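Local coordinates for putative Outer membrane protein (Helicobacter pylori, PDB 6GW5) that probably mediates attachment of the bacterium to host glycans such as Lewis X-type structures, this chain being the adhesin domain of the outer membrane protein SabA, at residues Asn121-Thr124 with Tyr125-Lys129; Asp134-Ala137 with Ala138-Ala142. One frame throughout, in Å; residues are numbered along the deposited sequence.

Overall arrangement
Contact 1 and contact 2 are the two ends of one helix, 122-139, in a largely helical adhesin domain, and together they illustrate how a helix is started and stopped. At Asn121-Lys129 the chain passes from the short strand 119-121 into the first turns of the helix; at Asp134-Ala142 the last turn gives way to a loop. The contacts lie in series along the chain, with centres 19 Å apart and nearest atoms about 5 Å apart, so they do not touch. The centre of contact 1 lies about 35 Å from the centre of the chain, that of contact 2 about 27 Å. Both ends of the helix pack against helices 60-79 and 167-183.

Contact 1 (Asn121-Thr124 with Tyr125-Lys129); sequences NQTT and YDKMK
Gln122 and Asp126 join in an i to i+4 side-chain hydrogen bond at the N-terminal end of helix 122-139, just after strand 119-121 and within a predicted coiled coil: NE2 of Gln122 donates to OD2 of Asp126 over 3.0 Å. The bond is moderately bent, at 149° about the hydrogen, and reaches the syn lone pair of OD2. The amide stands nearly perpendicular to the carboxylate, with planes 87° apart, and the acceptor is tilted out of the amide plane. With CG anti to the backbone N (chi1 -153°) and an extended chain beyond it, Gln122 carries its amide up to the aspartate. In the backbone of the same turn, Tyr125 N bonds to Asn121 O at 3.1 Å and Asp126 N to Gln122 O at 3.0 Å. On another side of the turn, CG2 of Thr123 meets NZ of Lys127 at 3.7 Å, the two chains running alongside each other. Thr124 and Met128 pair likewise, CG2 lying 4.1 Å from CE. Beyond the turn, Tyr125 and Met128 pack on Trp76 of helix 60-79, Met128 also meets Leu180 and Ile181 of helix 167-183, and Tyr125 touches Val88 of strand 87-89, which pairs in parallel with 119-121.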
loop_
_atom_site.group_PDB
_atom_site.type_symbol
_atom_site.label_atom_id
_atom_site.label_comp_id
_atom_site.label_asym_id
_atom_site.label_seq_id
_atom_site.Cartn_x
_atom_site.Cartn_y
_atom_site.Cartn_z
ATOM N N ASN A 121 27.860 -3.019 -26.683
ATOM C CA ASN A 121 29.103 -2.277 -26.524
ATOM C C ASN A 121 29.693 -2.327 -25.151
ATOM O O ASN A 121 28.966 -2.103 -24.214
ATOM C CB ASN A 121 28.861 -0.812 -26.790
ATOM C CG ASN A 121 29.082 -0.466 -28.227
ATOM O OD1 ASN A 121 29.175 -1.347 -29.092
ATOM N ND2 ASN A 121 29.175 0.822 -28.500
ATOM N N GLN A 122 30.998 -2.544 -25.053
ATOM C CA GLN A 122 31.697 -2.491 -23.789
ATOM C C GLN A 122 31.458 -1.166 -23.037
ATOM O O GLN A 122 31.273 -1.190 -21.813
ATOM C CB GLN A 122 33.202 -2.758 -23.939
ATOM C CG GLN A 122 33.739 -3.322 -22.659
ATOM C CD GLN A 122 35.245 -3.418 -22.522
ATOM O OE1 GLN A 122 35.953 -3.905 -23.408
ATOM N NE2 GLN A 122 35.746 -2.968 -21.363
ATOM N N THR A 123 31.470 -0.038 -23.747
ATOM C CA THR A 123 31.055 1.248 -23.179
ATOM C C THR A 123 29.784 1.070 -22.301
ATOM O O THR A 123 29.817 1.295 -21.076
ATOM C CB THR A 123 30.749 2.261 -24.321
ATOM O OG1 THR A 123 31.933 2.486 -25.072
ATOM C CG2 THR A 123 30.238 3.605 -23.789
ATOM N N THR A 124 28.690 0.642 -22.946
ATOM C CA THR A 124 27.409 0.549 -22.304
ATOM C C THR A 124 27.467 -0.427 -21.128
ATOM O O THR A 124 26.937 -0.146 -20.053
ATOM C CB THR A 124 26.329 0.119 -23.292
ATOM O OG1 THR A 124 26.227 1.062 -24.373
ATOM C CG2 THR A 124 24.981 0.041 -22.598
ATOM N N TYR A 125 28.130 -1.555 -21.309
ATOM C CA TYR A 125 28.179 -2.575 -20.269
ATOM C C TYR A 125 28.878 -2.083 -19.010
ATOM O O TYR A 125 28.488 -2.434 -17.901
ATOM C CB TYR A 125 28.845 -3.850 -20.765
ATOM C CG TYR A 125 29.082 -4.876 -19.658
ATOM C CD1 TYR A 125 28.016 -5.640 -19.137
ATOM C CD2 TYR A 125 30.371 -5.101 -19.132
ATOM C CE1 TYR A 125 28.234 -6.575 -18.143
ATOM C CE2 TYR A 125 30.591 -6.026 -18.132
ATOM C CZ TYR A 125 29.521 -6.745 -17.635
ATOM O OH TYR A 125 29.745 -7.660 -16.638
ATOM N N ASP A 126 29.940 -1.313 -19.179
ATOM C CA ASP A 126 30.801 -0.956 -18.048
ATOM C C ASP A 126 30.019 -0.027 -17.111
ATOM O O ASP A 126 30.216 -0.084 -15.888
ATOM C CB ASP A 126 32.161 -0.324 -18.506
ATOM C CG ASP A 126 33.188 -1.360 -19.078
ATOM O OD1 ASP A 126 33.226 -2.536 -18.636
ATOM O OD2 ASP A 126 33.969 -0.985 -19.997
ATOM N N LYS A 127 29.129 0.809 -17.675
ATOM C CA LYS A 127 28.289 1.693 -16.853
ATOM C C LYS A 127 27.292 0.865 -16.044
ATOM O O LYS A 127 27.158 1.081 -14.836
ATOM C CB LYS A 127 27.438 2.686 -17.669
ATOM C CG LYS A 127 28.056 3.336 -18.904
ATOM C CD LYS A 127 27.189 4.520 -19.366
ATOM C CE LYS A 127 27.317 4.931 -20.817
ATOM N NZ LYS A 127 28.618 5.552 -21.136
ATOM N N MET A 128 26.575 -0.023 -16.744
ATOM C CA MET A 128 25.718 -0.994 -16.125
ATOM C C MET A 128 26.419 -1.654 -14.965
ATOM O O MET A 128 25.917 -1.668 -13.844
ATOM C CB MET A 128 25.344 -2.062 -17.125
ATOM C CG MET A 128 24.210 -1.713 -18.066
ATOM S SD MET A 128 23.776 -3.152 -19.078
ATOM C CE MET A 128 22.640 -2.341 -20.193
ATOM N N LYS A 129 27.597 -2.202 -15.231
ATOM C CA LYS A 129 28.340 -3.007 -14.234
ATOM C C LYS A 129 28.716 -2.149 -13.027
ATOM O O LYS A 129 28.636 -2.582 -11.881
ATOM C CB LYS A 129 29.588 -3.653 -14.897
ATOM C CG LYS A 129 30.616 -4.286 -13.995
ATOM C CD LYS A 129 30.186 -5.657 -13.553
ATOM C CE LYS A 129 31.286 -6.316 -12.751
ATOM N NZ LYS A 129 30.765 -7.123 -11.601
#

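Contact 2 (Asp134-Ala137 with Ala138-Ala142); sequences DLQA and AQQNA
Ala138 N bonds to Asp134 O at 2.8 Å in the C-terminal turn of helix 122-139, part of a predicted coiled coil, and Gln139 N follows with a bond to Leu135 O at 3.0 Å. These two bonds, with the buried Ala138 and Leu135, make up the compact part of the contact. Leu135 turns to helix 167-183, where it packs on Ala170, Leu173 and Ala174, while Gln139 leans on Ile69 and Leu73 of helix 60-79 and Ala138 touches Ser165 in a loop. The other part, around Gln136 and Gln140, is looser and hydrated. Gln140 N still bonds to Gln136 O at 3.0 Å, but Gln140 itself has left helical geometry, and from there the chain runs on as a loop. Its side chain runs alongside that of Gln136, with the amide planes 44° apart and OE1 of Gln136 no nearer than 4.1 Å to CB of Gln140. Gln136 is bent at its second torsion (chi2 54°), which brings its amide oxygen close to a water. That water spans the helix end, donating to Gln140 O at 2.9 Å and, more weakly, to Gln136 OE1 at 3.3 Å.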
loop_
_atom_site.group_PDB
_atom_site.type_symbol
_atom_site.label_atom_id
_atom_site.label_comp_id
_atom_site.label_asym_id
_atom_site.label_seq_id
_atom_site.Cartn_x
_atom_site.Cartn_y
_atom_site.Cartn_z
ATOM N N ASP A 134 27.856 -0.647 -7.362
ATOM C CA ASP A 134 27.535 0.399 -6.395
ATOM C C ASP A 134 26.308 0.007 -5.571
ATOM O O ASP A 134 26.308 0.121 -4.342
ATOM C CB ASP A 134 27.324 1.755 -7.115
ATOM C CG ASP A 134 28.655 2.416 -7.565
ATOM O OD1 ASP A 134 29.753 1.954 -7.126
ATOM O OD2 ASP A 134 28.575 3.402 -8.359
ATOM N N LEU A 135 25.272 -0.459 -6.274
ATOM C CA LEU A 135 24.034 -0.837 -5.655
ATOM C C LEU A 135 24.242 -2.015 -4.749
ATOM O O LEU A 135 23.629 -2.081 -3.694
ATOM C CB LEU A 135 22.994 -1.141 -6.701
ATOM C CG LEU A 135 21.631 -1.565 -6.182
ATOM C CD1 LEU A 135 21.021 -0.477 -5.333
ATOM C CD2 LEU A 135 20.707 -1.873 -7.351
ATOM N N GLN A 136 25.121 -2.933 -5.148
ATOM C CA GLN A 136 25.496 -4.061 -4.295
ATOM C C GLN A 136 26.114 -3.551 -2.980
ATOM O O GLN A 136 25.673 -3.938 -1.870
ATOM C CB GLN A 136 26.436 -5.024 -5.035
ATOM C CG GLN A 136 26.905 -6.229 -4.234
ATOM C CD GLN A 136 25.749 -7.004 -3.656
ATOM O OE1 GLN A 136 25.561 -7.012 -2.451
ATOM N NE2 GLN A 136 24.943 -7.616 -4.511
ATOM N N ALA A 137 27.110 -2.677 -3.113
ATOM C CA ALA A 137 27.801 -2.066 -1.963
ATOM C C ALA A 137 26.851 -1.283 -1.078
ATOM O O ALA A 137 26.970 -1.313 0.123
ATOM C CB ALA A 137 28.887 -1.140 -2.451
ATOM N N ALA A 138 25.932 -0.571 -1.705
ATOM C CA ALA A 138 24.913 0.172 -1.016
ATOM C C ALA A 138 23.997 -0.725 -0.203
ATOM O O ALA A 138 23.541 -0.311 0.856
ATOM C CB ALA A 138 24.105 1.012 -2.009
ATOM N N GLN A 139 23.687 -1.930 -0.699
ATOM C CA GLN A 139 22.867 -2.891 0.084
ATOM C C GLN A 139 23.616 -3.521 1.266
ATOM O O GLN A 139 23.047 -3.726 2.342
ATOM C CB GLN A 139 22.290 -4.012 -0.792
ATOM C CG GLN A 139 21.304 -4.912 -0.025
ATOM C CD GLN A 139 20.534 -5.910 -0.877
ATOM O OE1 GLN A 139 21.138 -6.737 -1.556
ATOM N NE2 GLN A 139 19.185 -5.850 -0.813
ATOM N N GLN A 140 24.885 -3.827 1.057
ATOM C CA GLN A 140 25.612 -4.655 1.987
ATOM C C GLN A 140 27.111 -4.383 2.050
ATOM O O GLN A 140 27.743 -4.107 1.025
ATOM C CB GLN A 140 25.431 -6.070 1.539
ATOM C CG GLN A 140 25.798 -7.101 2.553
ATOM C CD GLN A 140 25.479 -8.455 1.986
ATOM O OE1 GLN A 140 26.197 -8.953 1.127
ATOM N NE2 GLN A 140 24.373 -9.031 2.416
ATOM N N ASN A 141 27.661 -4.474 3.264
ATOM C CA ASN A 141 29.105 -4.435 3.469
ATOM C C ASN A 141 29.688 -5.767 3.076
ATOM O O ASN A 141 29.383 -6.788 3.709
ATOM C CB ASN A 141 29.434 -4.158 4.928
ATOM C CG ASN A 141 30.904 -3.892 5.148
ATOM O OD1 ASN A 141 31.749 -4.778 4.983
ATOM N ND2 ASN A 141 31.227 -2.646 5.469
ATOM N N ALA A 142 30.528 -5.769 2.042
ATOM C CA ALA A 142 31.013 -7.037 1.452
ATOM C C ALA A 142 31.702 -7.977 2.449
ATOM O O ALA A 142 31.461 -9.188 2.408
ATOM C CB ALA A 142 31.900 -6.789 0.242
HETATM O O HOH W 1 28.399 -6.161 -0.889
#